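Local coordinates for protein phosphonopyruvate hydrolase (PDB 2HJP) that hydrolyses phosphonopyruvate to pyruvate and phosphate, cleaving its carbon-phosphorus bond with the help of a divalent metal ion, at residues R8-D12 against S13-F17; K29-Q33 against A34-G38; L64-M67 against R68-S72; G235-A238 against I239-A242; E271-E274 against L275-D278. One frame throughout, in Å; residues are numbered along the deposited sequence.

How the contacts relate
All five contacts are local, each within one helix or round one of its ends, but they differ in depth. Contact 1 lies at the surface where helix 3-13 turns into the first barrel strand; contacts 3 and 4 are buried, on helices 60-71 and 237-256. Contacts 2 and 5 are partly buried helix ends closed by the same backbone motif, and they touch, with Lys29 NZ probably bonded to Leu275 O. Phe17 of contact 1 packs on Gly37 of contact 2. A serine hydroxyl organises contact 1 and charged or amide groups mark contacts 3 and 4. Contacts 2 to 5 all touch the second subunit.

Contact 1. Residues R8-D12 against S13-F17; sequences RAALD and SGRLF
Ser13 folds back on Ala9 and Ala10 at the C-terminal end of helix 3-13, and its hydroxyl builds an ST turn that leads the chain into strand 17-21, the first strand of the TIM barrel. The OG atom is used three times. It donates to Ala10 O at 2.8 Å, approaching that carbonyl from the side (C=O...OG angle 116°), and it accepts from Arg15 N at 3.0 Å, the bond that defines the ST turn. A third bond comes from Arg15 NE at 3.1 Å, with OG close to the guanidinium plane. A chi1 of 80° sets Ser13 OG between its own backbone N and carbonyl carbon, where it can face both the last helical turn and the returning arginine. Ser13 N is bonded to Ala9 O at 2.7 Å, a short but bent bond (133° at the hydrogen), and weakly to Ala10 O. Ala10 O thus takes the hydroxyl and, weakly, the amide of the same serine. Gly14 then takes positive phi, where a side chain would collide with the preceding carbonyl. Further back, the Arg8 guanidinium is occupied by a salt bridge to Asp181 and a bond to Asp149 O. Strand 17-21 pairs through Phe17 with Gly230 and Val232 of the last strand, closing the barrel. On the helix side the Arg15 side chain, bent at chi3, brings NH1 against Ala10 CA, while Phe17 CD1 rests on Ala10 CB at 3.6 Å.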
# COMPACT_ATOMS: atom_id res chain seq x y z
N ARG A 8 9.26 -20.17 20.49
CA ARG A 8 10.08 -21.38 20.50
C ARG A 8 10.12 -21.95 21.95
O ARG A 8 10.02 -23.14 22.14
CB ARG A 8 11.48 -21.00 19.97
CG ARG A 8 12.29 -22.14 19.46
CD ARG A 8 11.66 -22.92 18.38
NE ARG A 8 11.94 -22.41 17.04
CZ ARG A 8 11.97 -23.23 16.00
NH1 ARG A 8 12.21 -22.81 14.75
NH2 ARG A 8 11.75 -24.53 16.23
N ALA A 9 10.20 -21.10 22.96
CA ALA A 9 10.20 -21.56 24.35
C ALA A 9 8.87 -22.29 24.70
O ALA A 9 8.86 -23.37 25.33
CB ALA A 9 10.42 -20.35 25.30
N ALA A 10 7.74 -21.71 24.30
CA ALA A 10 6.44 -22.34 24.53
C ALA A 10 6.41 -23.71 23.83
O ALA A 10 5.99 -24.72 24.40
CB ALA A 10 5.33 -21.40 23.98
N LEU A 11 6.87 -23.78 22.59
CA LEU A 11 6.89 -25.09 21.90
C LEU A 11 7.82 -26.14 22.55
O LEU A 11 7.48 -27.34 22.65
CB LEU A 11 7.33 -24.95 20.47
CG LEU A 11 6.37 -24.39 19.48
CD1 LEU A 11 7.12 -24.17 18.19
CD2 LEU A 11 5.19 -25.33 19.35
N ASP A 12 9.01 -25.72 22.97
CA ASP A 12 9.95 -26.68 23.57
C ASP A 12 9.53 -26.97 24.99
O ASP A 12 9.88 -27.99 25.54
CB ASP A 12 11.40 -26.12 23.62
CG ASP A 12 11.93 -25.66 22.26
OD1 ASP A 12 11.51 -26.16 21.20
OD2 ASP A 12 12.82 -24.77 22.26
N SER A 13 8.79 -26.06 25.61
CA SER A 13 8.40 -26.26 27.00
C SER A 13 7.36 -27.32 27.24
O SER A 13 7.22 -27.77 28.35
CB SER A 13 7.85 -24.99 27.60
OG SER A 13 6.49 -24.85 27.20
N GLY A 14 6.59 -27.71 26.25
CA GLY A 14 5.56 -28.68 26.60
C GLY A 14 4.22 -28.05 27.04
O GLY A 14 3.21 -28.75 27.11
N ARG A 15 4.21 -26.77 27.38
CA ARG A 15 2.95 -26.08 27.75
C ARG A 15 2.10 -25.99 26.47
O ARG A 15 2.63 -26.00 25.37
CB ARG A 15 3.21 -24.63 28.19
CG ARG A 15 4.03 -24.41 29.47
CD ARG A 15 4.27 -22.90 29.68
NE ARG A 15 5.17 -22.38 28.63
CZ ARG A 15 5.22 -21.13 28.16
NH1 ARG A 15 6.10 -20.84 27.21
NH2 ARG A 15 4.42 -20.15 28.63
N LEU A 16 0.80 -25.92 26.59
CA LEU A 16 -0.08 -25.77 25.43
C LEU A 16 -0.20 -24.26 25.17
O LEU A 16 -0.64 -23.49 26.07
CB LEU A 16 -1.47 -26.32 25.75
CG LEU A 16 -2.58 -26.16 24.73
CD1 LEU A 16 -2.11 -26.64 23.37
CD2 LEU A 16 -3.82 -27.00 25.24
N PHE A 17 0.12 -23.84 23.95
CA PHE A 17 0.12 -22.41 23.54
C PHE A 17 -1.20 -22.08 22.80
O PHE A 17 -1.62 -22.84 21.87
CB PHE A 17 1.29 -22.20 22.59
CG PHE A 17 1.51 -20.80 22.15
CD1 PHE A 17 2.21 -19.92 22.95
CD2 PHE A 17 1.04 -20.37 20.91
CE1 PHE A 17 2.46 -18.60 22.55
CE2 PHE A 17 1.27 -19.08 20.46
CZ PHE A 17 2.00 -18.16 21.29

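Contact 2. Residues K29-Q33 against A34-G38; sequences KLAEQ and AGFGG. With XYS (alpha-D-xylopyranose), chain B.
Phe36 turns its ring back toward Ala31, so that the ring edge, at CD2, meets Ala31 O at 3.5 Å with the oxygen near the ring plane. The same CD2 lies 4.1 Å from Ala31 CB. With CG anti to the carbonyl carbon (chi1 -72°), the ring lies alongside the last helical turn and also packs on Thr18 and Met20 of strand 17-21. Glu32 leaves the helix in another direction: an extended chain carries its carboxylate away from the turn, where OE2 accepts from O1 of the bound xylose at 2.9 Å and is also bonded to Ser75 OG. One water donates both to Glu32 O (2.7 Å) and to Phe36 O (2.8 Å), bridging the last turn and the loop beyond it. Phe250 of the second subunit packs on Leu30, Ala31 and Ala34, and Ile253 of that subunit packs on Phe36. Phe36 N bonds to Ala31 O at 3.2 Å and Gly35 N to Glu32 O at 3.0 Å, the latter from above the carbonyl plane. With Gly35 at positive phi, this pair of bonds is the Schellman motif, ending helix 25-34 just before barrel strand 38-41.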
# COMPACT_ATOMS: atom_id res chain seq x y z
N LYS A 29 -4.87 -6.58 19.95
CA LYS A 29 -4.62 -6.03 21.29
C LYS A 29 -5.62 -6.62 22.31
O LYS A 29 -5.23 -6.96 23.45
CB LYS A 29 -4.70 -4.50 21.26
CG LYS A 29 -4.39 -3.79 22.61
CD LYS A 29 -4.22 -2.26 22.33
CE LYS A 29 -3.64 -1.50 23.51
NZ LYS A 29 -3.48 -0.05 23.18
N LEU A 30 -6.89 -6.79 21.92
CA LEU A 30 -7.81 -7.35 22.89
C LEU A 30 -7.46 -8.79 23.21
O LEU A 30 -7.61 -9.21 24.36
CB LEU A 30 -9.25 -7.23 22.41
CG LEU A 30 -9.73 -5.76 22.32
CD1 LEU A 30 -11.00 -5.66 21.48
CD2 LEU A 30 -9.96 -5.19 23.75
N ALA A 31 -7.03 -9.56 22.20
CA ALA A 31 -6.64 -10.97 22.44
C ALA A 31 -5.48 -11.00 23.41
O ALA A 31 -5.48 -11.84 24.36
CB ALA A 31 -6.20 -11.67 21.11
N GLU A 32 -4.50 -10.09 23.22
CA GLU A 32 -3.37 -10.06 24.13
C GLU A 32 -3.84 -9.81 25.55
O GLU A 32 -3.42 -10.48 26.51
CB GLU A 32 -2.34 -8.98 23.76
CG GLU A 32 -1.20 -9.00 24.76
CD GLU A 32 -0.01 -8.12 24.40
OE1 GLU A 32 0.12 -7.63 23.28
OE2 GLU A 32 0.85 -7.93 25.26
N GLN A 33 -4.72 -8.82 25.69
CA GLN A 33 -5.24 -8.43 26.98
C GLN A 33 -6.08 -9.52 27.61
O GLN A 33 -6.07 -9.65 28.85
CB GLN A 33 -6.03 -7.10 26.86
CG GLN A 33 -5.06 -5.92 26.61
CD GLN A 33 -5.77 -4.57 26.60
OE1 GLN A 33 -6.99 -4.52 26.67
NE2 GLN A 33 -4.99 -3.46 26.47
N ALA A 34 -6.78 -10.30 26.80
CA ALA A 34 -7.61 -11.43 27.33
C ALA A 34 -6.69 -12.57 27.84
O ALA A 34 -7.14 -13.41 28.57
CB ALA A 34 -8.56 -11.94 26.27
N GLY A 35 -5.41 -12.56 27.45
CA GLY A 35 -4.48 -13.55 27.95
C GLY A 35 -4.10 -14.64 26.98
O GLY A 35 -3.52 -15.63 27.41
N PHE A 36 -4.43 -14.52 25.67
CA PHE A 36 -4.02 -15.59 24.77
C PHE A 36 -2.51 -15.52 24.61
O PHE A 36 -1.90 -14.46 24.79
CB PHE A 36 -4.74 -15.48 23.41
CG PHE A 36 -6.17 -15.84 23.47
CD1 PHE A 36 -6.56 -17.19 23.48
CD2 PHE A 36 -7.13 -14.84 23.60
CE1 PHE A 36 -7.88 -17.55 23.60
CE2 PHE A 36 -8.50 -15.18 23.73
CZ PHE A 36 -8.88 -16.55 23.73
N GLY A 37 -1.91 -16.66 24.27
CA GLY A 37 -0.48 -16.78 24.09
C GLY A 37 0.03 -16.07 22.85
O GLY A 37 1.12 -15.48 22.87
N GLY A 38 -0.72 -16.13 21.77
CA GLY A 38 -0.27 -15.45 20.57
C GLY A 38 -1.47 -15.05 19.69
O GLY A 38 -2.65 -15.37 20.02
C1 XYS B . 1.43 -4.39 26.42
C2 XYS B . 2.22 -3.06 26.32
C3 XYS B . 3.62 -3.36 25.70
C4 XYS B . 4.39 -4.48 26.49
C5 XYS B . 3.54 -5.65 27.00
O1 XYS B . 1.13 -5.04 25.16
O2 XYS B . 1.51 -2.16 25.45
O3 XYS B . 4.41 -2.14 25.60
O4 XYS B . 5.64 -4.91 25.91
O5 XYS B . 2.10 -5.32 27.29
O HOH W 1 -1.48 -12.31 26.51

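Contact 3. Residues L64-M67 against R68-S72; sequences LEMM and RAIAS
A salt bridge between Glu65 and Arg68, three residues apart, lies on the side of helix 60-71 that meets the third subunit, this being one of the helices wrapped round the TIM barrel. The two side chains lie side by side and point the same way. Arg68 uses NE and NH2 together, one for each carboxylate oxygen: NE to Glu65 OE1 at 2.8 Å, with an almost straight N-H...O angle of 179°, and NH2 to Glu65 OE2 at 2.8 Å. Both oxygens are met on their syn sides but about 30° out of the carboxylate plane, in keeping with the 24° between the two planes. Bends at chi2 of Glu65 and chi3 of Arg68 bring the flat ends together, and the double grip fixes the rotation of both. Leu64 CG comes within 4.0 Å of Arg68 NH2. Further along the helix, Ile70 CD1 touches Met66 CG at 4.0 Å and Met67 CE at 4.2 Å; Ile70 crosses Met66 at a slant but runs beside Met67. Ser72 OG donates to Ala69 O at 2.9 Å, from above the plane of that carbonyl. In the third subunit the equivalent Glu65 and Arg68 come close to this pair, and the carboxylates probably ease the nearness of the two arginines. Tyr50 of the second subunit packs on Met66 and Ala69. Within the subunit Leu64 and Arg68 lean on helix 89-102, Met66, Ala69 and Ile70 on helix 25-34, and Met67, Ile70 and Ala71 on strand 78-81.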
# COMPACT_ATOMS: atom_id res chain seq x y z
N LEU A 64 0.18 -8.98 4.30
CA LEU A 64 1.53 -8.72 4.83
C LEU A 64 1.52 -7.41 5.60
O LEU A 64 2.04 -7.35 6.72
CB LEU A 64 2.56 -8.67 3.66
CG LEU A 64 3.94 -8.15 4.11
CD1 LEU A 64 4.55 -9.16 5.12
CD2 LEU A 64 4.89 -8.02 2.88
N GLU A 65 0.88 -6.36 5.05
CA GLU A 65 0.85 -5.08 5.80
C GLU A 65 0.01 -5.17 7.10
O GLU A 65 0.35 -4.54 8.09
CB GLU A 65 0.37 -3.93 4.89
CG GLU A 65 1.40 -3.70 3.78
CD GLU A 65 2.89 -3.55 4.35
OE1 GLU A 65 3.17 -2.80 5.33
OE2 GLU A 65 3.81 -4.12 3.78
N MET A 66 -1.06 -5.95 7.08
CA MET A 66 -1.85 -6.15 8.28
C MET A 66 -0.97 -6.88 9.30
O MET A 66 -1.12 -6.62 10.48
CB MET A 66 -3.13 -7.00 7.99
CG MET A 66 -4.01 -7.21 9.27
SD MET A 66 -4.27 -5.65 10.20
CE MET A 66 -5.53 -4.90 9.07
N MET A 67 -0.11 -7.81 8.88
CA MET A 67 0.73 -8.52 9.85
C MET A 67 1.68 -7.54 10.49
O MET A 67 1.92 -7.57 11.70
CB MET A 67 1.52 -9.70 9.24
CG MET A 67 0.65 -10.84 8.66
SD MET A 67 -0.59 -11.51 9.84
CE MET A 67 -2.10 -10.73 9.32
N ARG A 68 2.27 -6.66 9.67
CA ARG A 68 3.18 -5.62 10.19
C ARG A 68 2.52 -4.76 11.26
O ARG A 68 3.09 -4.51 12.34
CB ARG A 68 3.65 -4.67 9.07
CG ARG A 68 5.02 -4.09 9.38
CD ARG A 68 5.38 -2.96 8.36
NE ARG A 68 5.32 -3.56 7.01
CZ ARG A 68 6.22 -4.42 6.53
NH1 ARG A 68 7.32 -4.79 7.25
NH2 ARG A 68 5.98 -4.99 5.33
N ALA A 69 1.33 -4.28 10.94
CA ALA A 69 0.59 -3.45 11.83
C ALA A 69 0.24 -4.22 13.14
O ALA A 69 0.34 -3.68 14.22
CB ALA A 69 -0.73 -2.95 11.09
N ILE A 70 -0.20 -5.48 13.03
CA ILE A 70 -0.50 -6.24 14.26
C ILE A 70 0.78 -6.47 15.11
O ILE A 70 0.78 -6.29 16.31
CB ILE A 70 -1.10 -7.63 13.92
CG1 ILE A 70 -2.54 -7.46 13.40
CG2 ILE A 70 -1.00 -8.59 15.21
CD1 ILE A 70 -3.17 -8.72 12.83
N ALA A 71 1.89 -6.87 14.48
CA ALA A 71 3.08 -7.13 15.24
C ALA A 71 3.60 -5.84 15.90
O ALA A 71 4.20 -5.93 16.95
CB ALA A 71 4.17 -7.78 14.33
N SER A 72 3.33 -4.66 15.33
CA SER A 72 3.83 -3.43 15.92
C SER A 72 2.94 -2.96 17.06
O SER A 72 3.24 -2.01 17.78
CB SER A 72 3.93 -2.32 14.85
OG SER A 72 2.64 -1.98 14.36

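Contact 4. Residues G235-A238 against I239-A242; sequences GNHA and IRAA
Arg240 NH1 donates to Asn236 OD1 at 2.9 Å and to a water at the same distance, both partners lying at the edge of the guanidinium. That water also bonds to His237 NE2 at 2.9 Å, so it ties the imidazole to the arginine whose NH1 stands only 3.5 Å from NE2. The Asn236 amide is almost perpendicular to the guanidinium (89°), and the imidazole is inclined to it by 48°. Asn236 chi1 of 56° turns the amide back toward the helix, and its OD1 stands 4.1 Å above the centre of the His237 ring. Asn236 occupies the N-cap position of helix 237-256, which follows the eighth and last strand of the TIM barrel, yet its side chain caps no amide: in the first turn Ile239 N is instead bonded by Glu45 OE2. Arg240 N reaches Asn236 O only weakly, at 3.3 Å, whereas Ala241 N bonds to His237 O at 2.9 Å. Gly235, just before, touches the bound phosphonopyruvate. Beyond NH1, Arg240 NH2 forms a salt bridge with Asp263 of the second subunit, and NE donates to Pro267 O of that same subunit.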
# COMPACT_ATOMS: atom_id res chain seq x y z
N GLY A 235 -9.60 -20.16 15.19
CA GLY A 235 -9.50 -19.67 13.83
C GLY A 235 -10.23 -18.48 13.33
O GLY A 235 -9.66 -17.75 12.49
N ASN A 236 -11.47 -18.25 13.82
CA ASN A 236 -12.24 -17.13 13.26
C ASN A 236 -13.32 -16.56 14.20
O ASN A 236 -14.29 -15.97 13.74
CB ASN A 236 -12.92 -17.62 11.93
CG ASN A 236 -13.80 -18.90 12.12
OD1 ASN A 236 -14.26 -19.18 13.21
ND2 ASN A 236 -14.01 -19.68 11.02
N HIS A 237 -13.09 -16.66 15.49
CA HIS A 237 -14.05 -16.26 16.48
C HIS A 237 -14.13 -14.73 16.67
O HIS A 237 -15.18 -14.20 17.09
CB HIS A 237 -13.75 -16.99 17.79
CG HIS A 237 -13.73 -18.48 17.64
ND1 HIS A 237 -12.62 -19.15 17.14
CD2 HIS A 237 -14.73 -19.39 17.71
CE1 HIS A 237 -12.97 -20.42 16.89
NE2 HIS A 237 -14.24 -20.59 17.23
N ALA A 238 -13.06 -14.03 16.33
CA ALA A 238 -13.14 -12.56 16.47
C ALA A 238 -14.05 -12.00 15.35
O ALA A 238 -14.95 -11.19 15.61
CB ALA A 238 -11.76 -11.93 16.32
N ILE A 239 -13.85 -12.45 14.11
CA ILE A 239 -14.70 -11.81 13.07
C ILE A 239 -16.20 -12.21 13.30
O ILE A 239 -17.15 -11.44 13.05
CB ILE A 239 -14.20 -12.19 11.60
CG1 ILE A 239 -14.88 -11.28 10.56
CG2 ILE A 239 -14.46 -13.63 11.29
CD1 ILE A 239 -14.39 -9.84 10.56
N ARG A 240 -16.39 -13.41 13.83
CA ARG A 240 -17.73 -13.91 14.05
C ARG A 240 -18.36 -13.12 15.15
O ARG A 240 -19.48 -12.65 14.98
CB ARG A 240 -17.75 -15.44 14.32
CG ARG A 240 -17.66 -16.23 13.02
CD ARG A 240 -17.10 -17.68 13.30
NE ARG A 240 -18.15 -18.54 13.89
CZ ARG A 240 -17.90 -19.66 14.54
NH1 ARG A 240 -16.59 -20.08 14.68
NH2 ARG A 240 -18.91 -20.29 15.10
N ALA A 241 -17.63 -12.91 16.25
CA ALA A 241 -18.17 -12.11 17.33
C ALA A 241 -18.51 -10.66 16.84
O ALA A 241 -19.54 -10.06 17.24
CB ALA A 241 -17.16 -12.03 18.54
N ALA A 242 -17.60 -10.09 16.05
CA ALA A 242 -17.77 -8.76 15.56
C ALA A 242 -19.03 -8.67 14.74
O ALA A 242 -19.85 -7.77 14.95
CB ALA A 242 -16.56 -8.30 14.70
O HOH W 2 -16.18 -22.45 16.24

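Contact 5. Residues E271-E274 against L275-D278; sequences EIIE and LQGD
The Asp278 carboxylate has the methyl CG2 of Ile273 over one face, 3.4 Å from its carbon CG. The two side chains lie side by side and point the same way, and Asp278 CB is equally near to that methyl. The Gln276 amide is met at its edge instead: Ile273 CA sits close to the amide plane, 3.2 Å from OE1, and Ile273 CG1 lies in nearly the same plane at 3.7 Å. Ile273 thus meets two flat polar groups from different directions, CG2 against the carboxylate and CA with CG1 against the amide oxygen. With CG2 anti to the backbone N, Ile273 puts this methyl on the side where the chain returns; Asp278, with its own CG anti to N (chi1 -167°), lays the carboxylate against it. The carboxylate has its strong partner in Arg282, one turn further on, with which OD2 forms a salt bridge. Glu271, at the other end, is held through OE2 by Arg247 of the second subunit and through OE1 by Ser268 N. Phe44 of the second subunit packs on Ile273, and Val52 of that subunit packs on Gln276. Leu275 covers Leu26 and Leu30 of helix 25-34 in its own subunit. Gln276 N bonds to Ile272 O at 2.9 Å, the last full helical bond before the chain turns. Then Asp278 N reaches Ile273 O at 3.3 Å, in the carbonyl plane, and Gly277 N reaches Glu274 O at 3.1 Å from above that carbonyl's plane. Those two bonds round Gly277, whose phi is positive, make the Schellman motif that ends helix 269-275, with Gly277 serving at once as N-cap of helix 278-288.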
# COMPACT_ATOMS: atom_id res chain seq x y z
N GLU A 271 -13.39 4.55 26.41
CA GLU A 271 -12.76 3.25 26.44
C GLU A 271 -11.99 2.96 25.12
O GLU A 271 -10.91 2.34 25.12
CB GLU A 271 -13.83 2.20 26.66
CG GLU A 271 -14.24 2.02 28.09
CD GLU A 271 -15.27 0.92 28.15
OE1 GLU A 271 -16.48 1.20 28.08
OE2 GLU A 271 -14.83 -0.24 28.22
N ILE A 272 -12.57 3.36 24.00
CA ILE A 272 -11.84 3.16 22.73
C ILE A 272 -10.61 4.08 22.70
O ILE A 272 -9.49 3.67 22.25
CB ILE A 272 -12.76 3.51 21.53
CG1 ILE A 272 -14.07 2.73 21.66
CG2 ILE A 272 -12.03 3.18 20.20
CD1 ILE A 272 -15.18 3.20 20.73
N ILE A 273 -10.77 5.32 23.15
CA ILE A 273 -9.61 6.21 23.13
C ILE A 273 -8.43 5.63 23.97
O ILE A 273 -7.25 5.82 23.63
CB ILE A 273 -10.03 7.65 23.63
CG1 ILE A 273 -10.89 8.30 22.52
CG2 ILE A 273 -8.81 8.57 23.83
CD1 ILE A 273 -11.72 9.50 22.96
N GLU A 274 -8.75 4.94 25.07
CA GLU A 274 -7.71 4.35 25.88
C GLU A 274 -7.05 3.16 25.13
O GLU A 274 -5.84 2.95 25.18
CB GLU A 274 -8.31 3.91 27.25
CG GLU A 274 -7.23 3.26 28.17
CD GLU A 274 -7.83 2.50 29.40
OE1 GLU A 274 -8.86 2.96 29.95
OE2 GLU A 274 -7.27 1.45 29.82
N LEU A 275 -7.86 2.39 24.42
CA LEU A 275 -7.35 1.25 23.67
C LEU A 275 -6.47 1.75 22.52
O LEU A 275 -5.61 1.02 22.03
CB LEU A 275 -8.52 0.43 23.10
CG LEU A 275 -9.11 -0.59 24.11
CD1 LEU A 275 -10.42 -1.13 23.59
CD2 LEU A 275 -8.09 -1.74 24.34
N GLN A 276 -6.69 2.99 22.10
CA GLN A 276 -5.89 3.59 21.06
C GLN A 276 -4.51 4.08 21.52
O GLN A 276 -3.72 4.55 20.72
CB GLN A 276 -6.66 4.79 20.46
CG GLN A 276 -7.74 4.42 19.43
CD GLN A 276 -8.56 5.68 19.08
OE1 GLN A 276 -9.11 6.36 19.98
NE2 GLN A 276 -8.61 6.02 17.78
N GLY A 277 -4.22 4.00 22.81
CA GLY A 277 -2.92 4.43 23.30
C GLY A 277 -2.91 5.92 23.63
O GLY A 277 -1.82 6.57 23.61
N ASP A 278 -4.08 6.48 23.96
CA ASP A 278 -4.14 7.89 24.28
C ASP A 278 -3.14 8.30 25.37
O ASP A 278 -2.53 9.35 25.28
CB ASP A 278 -5.54 8.26 24.73
CG ASP A 278 -5.75 9.76 24.77
OD1 ASP A 278 -5.67 10.39 23.66
OD2 ASP A 278 -5.99 10.26 25.92